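Local atomic coordinates of AlgX/AlgJ SGNH hydrolase-like domain-containing protein (Eubacterium siraeum, PDB entry 4NZK), a protein that is of unknown function but belongs to the DHHW family of the SGNH hydrolase clan, and so may be a hydrolase-like protein. Residues A148-I157 with W165-A176. Residues are numbered along the deposited sequence; the frame is centred on the assembly and turned at random.
Sequences ALEAHTNEYI and WEPLGAYYAAKA
A148 sets its CB against the Y172-A176 turn of helix 167-180, 4.1 Å from A176 CB. L149 sends CD2 to the backbone of G169, and its CD1 meets the edge of the W165 ring at CZ3; W165 ends the family's D-H-H-W sequence. H152 lays its imidazole flat on one face of the Y172 ring. The centroids are 3.5 Å apart and the planes 5° from parallel, a face-to-face stack. E155 carries CG beside its backbone N (chi1 -60°) and extends beyond it, bringing the carboxylate to the rim of both rings. E155 OE1 accepts a short bond from Y172 OH, 2.5 Å, on its syn lone pair. E155 OE2 takes H152 ND1 at 2.6 Å, close to the imidazole plane. Y156 has E166 OE2 over one ring face, 3.4 Å from CE1, while its own OH bonds D218. I157 packs CG2 on L168 CG and at the edge of Y172. I157 O accepts E166 N at 2.8 Å, at the helix N-cap. The stack and the ND1 bond hold the imidazole; the stack sets the tilt of the Y172 ring. One carboxylate thus shares its two oxygens between H152 ND1 and Y172 OH.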
loop_
_atom_site.group_PDB
_atom_site.type_symbol
_atom_site.label_atom_id
_atom_site.label_comp_id
_atom_site.label_asym_id
_atom_site.label_seq_id
_atom_site.Cartn_x
_atom_site.Cartn_y
_atom_site.Cartn_z
ATOM N N ALA A 148 6.500 -10.919 -6.468
ATOM C CA ALA A 148 5.452 -11.628 -5.743
ATOM C C ALA A 148 4.122 -11.476 -6.456
ATOM O O ALA A 148 3.392 -12.436 -6.642
ATOM C CB ALA A 148 5.364 -11.108 -4.326
ATOM N N LEU A 149 3.821 -10.281 -6.925
ATOM C CA LEU A 149 2.552 -10.054 -7.612
ATOM C C LEU A 149 2.546 -10.690 -8.990
ATOM O O LEU A 149 1.525 -11.223 -9.423
ATOM C CB LEU A 149 2.294 -8.573 -7.724
ATOM C CG LEU A 149 1.981 -7.886 -6.396
ATOM C CD1 LEU A 149 2.322 -6.389 -6.492
ATOM C CD2 LEU A 149 0.497 -8.066 -5.986
ATOM N N GLU A 150 3.676 -10.605 -9.677
ATOM C CA GLU A 150 3.790 -11.126 -11.046
ATOM C C GLU A 150 3.404 -12.614 -11.064
ATOM O O GLU A 150 2.862 -13.104 -12.043
ATOM C CB GLU A 150 5.228 -10.923 -11.534
ATOM C CG GLU A 150 5.528 -11.316 -12.966
ATOM C CD GLU A 150 6.991 -10.982 -13.338
ATOM O OE1 GLU A 150 7.919 -11.092 -12.482
ATOM O OE2 GLU A 150 7.209 -10.602 -14.483
ATOM N N ALA A 151 3.684 -13.320 -9.971
ATOM C CA ALA A 151 3.390 -14.755 -9.909
ATOM C C ALA A 151 1.899 -15.102 -9.715
ATOM O O ALA A 151 1.538 -16.272 -9.750
ATOM C CB ALA A 151 4.219 -15.368 -8.796
ATOM N N HIS A 152 1.038 -14.097 -9.559
ATOM C CA HIS A 152 -0.356 -14.316 -9.225
ATOM C C HIS A 152 -1.305 -13.517 -10.083
ATOM O O HIS A 152 -2.461 -13.245 -9.689
ATOM C CB HIS A 152 -0.571 -14.024 -7.741
ATOM C CG HIS A 152 0.166 -14.966 -6.868
ATOM N ND1 HIS A 152 -0.250 -16.268 -6.661
ATOM C CD2 HIS A 152 1.328 -14.829 -6.189
ATOM C CE1 HIS A 152 0.608 -16.883 -5.865
ATOM N NE2 HIS A 152 1.596 -16.041 -5.595
ATOM N N THR A 153 -0.846 -13.165 -11.275
ATOM C CA THR A 153 -1.657 -12.300 -12.152
ATOM C C THR A 153 -2.935 -12.969 -12.700
ATOM O O THR A 153 -3.840 -12.291 -13.168
ATOM C CB THR A 153 -0.832 -11.726 -13.302
ATOM O OG1 THR A 153 -0.211 -12.783 -14.034
ATOM C CG2 THR A 153 0.183 -10.739 -12.769
ATOM N N ASN A 154 -3.014 -14.295 -12.674
ATOM C CA ASN A 154 -4.255 -14.951 -13.028
ATOM C C ASN A 154 -5.350 -14.833 -11.985
ATOM O O ASN A 154 -6.522 -15.169 -12.254
ATOM C CB ASN A 154 -4.001 -16.419 -13.358
ATOM C CG ASN A 154 -3.225 -16.602 -14.649
ATOM O OD1 ASN A 154 -3.285 -15.767 -15.564
ATOM N ND2 ASN A 154 -2.552 -17.706 -14.759
ATOM N N GLU A 155 -4.979 -14.377 -10.788
ATOM C CA GLU A 155 -5.900 -14.184 -9.713
ATOM C C GLU A 155 -6.428 -12.742 -9.690
ATOM O O GLU A 155 -5.947 -11.883 -10.428
ATOM C CB GLU A 155 -5.237 -14.547 -8.385
ATOM C CG GLU A 155 -4.759 -16.005 -8.315
ATOM C CD GLU A 155 -3.781 -16.220 -7.200
ATOM O OE1 GLU A 155 -4.068 -15.763 -6.071
ATOM O OE2 GLU A 155 -2.697 -16.805 -7.472
ATOM N N TYR A 156 -7.417 -12.476 -8.846
ATOM C CA TYR A 156 -8.067 -11.152 -8.794
ATOM C C TYR A 156 -7.283 -10.292 -7.781
ATOM O O TYR A 156 -7.764 -9.929 -6.704
ATOM C CB TYR A 156 -9.520 -11.327 -8.388
ATOM C CG TYR A 156 -10.477 -10.171 -8.629
ATOM C CD1 TYR A 156 -10.044 -8.899 -9.006
ATOM C CD2 TYR A 156 -11.831 -10.365 -8.451
ATOM C CE1 TYR A 156 -10.952 -7.865 -9.226
ATOM C CE2 TYR A 156 -12.740 -9.348 -8.665
ATOM C CZ TYR A 156 -12.302 -8.099 -9.049
ATOM O OH TYR A 156 -13.252 -7.119 -9.239
ATOM N N ILE A 157 -6.070 -9.938 -8.191
ATOM C CA ILE A 157 -5.136 -9.243 -7.318
ATOM C C ILE A 157 -5.224 -7.728 -7.433
ATOM O O ILE A 157 -4.835 -6.993 -6.511
ATOM C CB ILE A 157 -3.673 -9.695 -7.525
ATOM C CG1 ILE A 157 -3.290 -9.696 -8.997
ATOM C CG2 ILE A 157 -3.490 -11.066 -6.867
ATOM C CD1 ILE A 157 -1.784 -9.691 -9.197
ATOM N N TRP A 165 -4.651 -2.041 -5.640
ATOM C CA TRP A 165 -4.799 -3.494 -5.662
ATOM C C TRP A 165 -6.020 -3.923 -4.841
ATOM O O TRP A 165 -6.558 -3.172 -4.003
ATOM C CB TRP A 165 -3.565 -4.196 -5.097
ATOM C CG TRP A 165 -2.950 -3.609 -3.848
ATOM C CD1 TRP A 165 -3.539 -2.799 -2.886
ATOM C CD2 TRP A 165 -1.616 -3.826 -3.415
ATOM N NE1 TRP A 165 -2.621 -2.505 -1.906
ATOM C CE2 TRP A 165 -1.447 -3.140 -2.199
ATOM C CE3 TRP A 165 -0.549 -4.562 -3.944
ATOM C CZ2 TRP A 165 -0.258 -3.134 -1.523
ATOM C CZ3 TRP A 165 0.628 -4.582 -3.269
ATOM C CH2 TRP A 165 0.780 -3.866 -2.073
ATOM N N GLU A 166 -6.472 -5.142 -5.106
ATOM C CA GLU A 166 -7.384 -5.791 -4.189
ATOM C C GLU A 166 -6.592 -6.238 -2.973
ATOM O O GLU A 166 -5.358 -6.421 -3.056
ATOM C CB GLU A 166 -7.984 -7.041 -4.838
ATOM C CG GLU A 166 -9.036 -6.792 -5.938
ATOM C CD GLU A 166 -10.475 -6.722 -5.429
ATOM O OE1 GLU A 166 -10.749 -7.116 -4.272
ATOM O OE2 GLU A 166 -11.368 -6.347 -6.253
ATOM N N PRO A 167 -7.276 -6.467 -1.851
ATOM C CA PRO A 167 -6.602 -7.016 -0.691
ATOM C C PRO A 167 -5.821 -8.302 -1.001
ATOM O O PRO A 167 -4.745 -8.491 -0.428
ATOM C CB PRO A 167 -7.742 -7.220 0.304
ATOM C CG PRO A 167 -8.704 -6.083 -0.046
ATOM C CD PRO A 167 -8.673 -6.056 -1.549
ATOM N N LEU A 168 -6.253 -9.119 -1.957
ATOM C CA LEU A 168 -5.486 -10.331 -2.295
ATOM C C LEU A 168 -4.092 -9.960 -2.817
ATOM O O LEU A 168 -3.123 -10.636 -2.522
ATOM C CB LEU A 168 -6.254 -11.187 -3.302
ATOM C CG LEU A 168 -5.590 -12.493 -3.809
ATOM C CD1 LEU A 168 -5.333 -13.451 -2.671
ATOM C CD2 LEU A 168 -6.390 -13.173 -4.897
ATOM N N GLY A 169 -4.017 -8.921 -3.648
ATOM C CA GLY A 169 -2.728 -8.427 -4.128
ATOM C C GLY A 169 -1.870 -7.979 -2.959
ATOM O O GLY A 169 -0.676 -8.316 -2.874
ATOM N N ALA A 170 -2.469 -7.216 -2.053
ATOM C CA ALA A 170 -1.739 -6.723 -0.885
ATOM C C ALA A 170 -1.239 -7.870 -0.042
ATOM O O ALA A 170 -0.159 -7.763 0.552
ATOM C CB ALA A 170 -2.602 -5.808 -0.066
ATOM N N TYR A 171 -2.019 -8.957 0.048
ATOM C CA TYR A 171 -1.578 -10.137 0.782
ATOM C C TYR A 171 -0.291 -10.703 0.229
ATOM O O TYR A 171 0.619 -11.064 1.000
ATOM C CB TYR A 171 -2.659 -11.233 0.733
ATOM C CG TYR A 171 -2.243 -12.544 1.322
ATOM C CD1 TYR A 171 -2.197 -12.728 2.712
ATOM C CD2 TYR A 171 -1.826 -13.585 0.517
ATOM C CE1 TYR A 171 -1.791 -13.949 3.275
ATOM C CE2 TYR A 171 -1.428 -14.825 1.073
ATOM C CZ TYR A 171 -1.398 -14.991 2.449
ATOM O OH TYR A 171 -1.048 -16.226 3.011
ATOM N N TYR A 172 -0.194 -10.835 -1.096
ATOM C CA TYR A 172 1.050 -11.379 -1.658
ATOM C C TYR A 172 2.264 -10.495 -1.394
ATOM O O TYR A 172 3.370 -11.000 -1.203
ATOM C CB TYR A 172 0.909 -11.671 -3.122
ATOM C CG TYR A 172 0.008 -12.857 -3.393
ATOM C CD1 TYR A 172 0.304 -14.117 -2.884
ATOM C CD2 TYR A 172 -1.145 -12.721 -4.137
ATOM C CE1 TYR A 172 -0.548 -15.211 -3.113
ATOM C CE2 TYR A 172 -1.987 -13.792 -4.371
ATOM C CZ TYR A 172 -1.680 -15.044 -3.877
ATOM O OH TYR A 172 -2.495 -16.136 -4.156
ATOM N N ALA A 173 2.077 -9.179 -1.399
ATOM C CA ALA A 173 3.157 -8.270 -1.073
ATOM C C ALA A 173 3.496 -8.361 0.407
ATOM O O ALA A 173 4.689 -8.472 0.769
ATOM C CB ALA A 173 2.804 -6.864 -1.493
ATOM N N ALA A 174 2.471 -8.405 1.266
ATOM C CA ALA A 174 2.692 -8.560 2.701
ATOM C C ALA A 174 3.438 -9.856 2.972
ATOM O O ALA A 174 4.343 -9.919 3.818
ATOM C CB ALA A 174 1.383 -8.512 3.476
ATOM N N LYS A 175 3.043 -10.909 2.264
ATOM C CA LYS A 175 3.699 -12.204 2.422
ATOM C C LYS A 175 5.185 -12.138 2.088
ATOM O O LYS A 175 6.016 -12.694 2.801
ATOM C CB LYS A 175 2.994 -13.222 1.526
ATOM C CG LYS A 175 3.628 -14.609 1.544
ATOM C CD LYS A 175 2.795 -15.659 0.815
ATOM C CE LYS A 175 3.488 -17.017 0.839
ATOM N NZ LYS A 175 2.510 -18.053 0.492
ATOM N N ALA A 176 5.518 -11.414 1.029
ATOM C CA ALA A 176 6.922 -11.294 0.638
ATOM C C ALA A 176 7.723 -10.571 1.732
ATOM O O ALA A 176 8.856 -10.939 2.040
ATOM C CB ALA A 176 7.050 -10.535 -0.662
HETATM O O HOH W 1 -9.960 -10.359 -5.010
#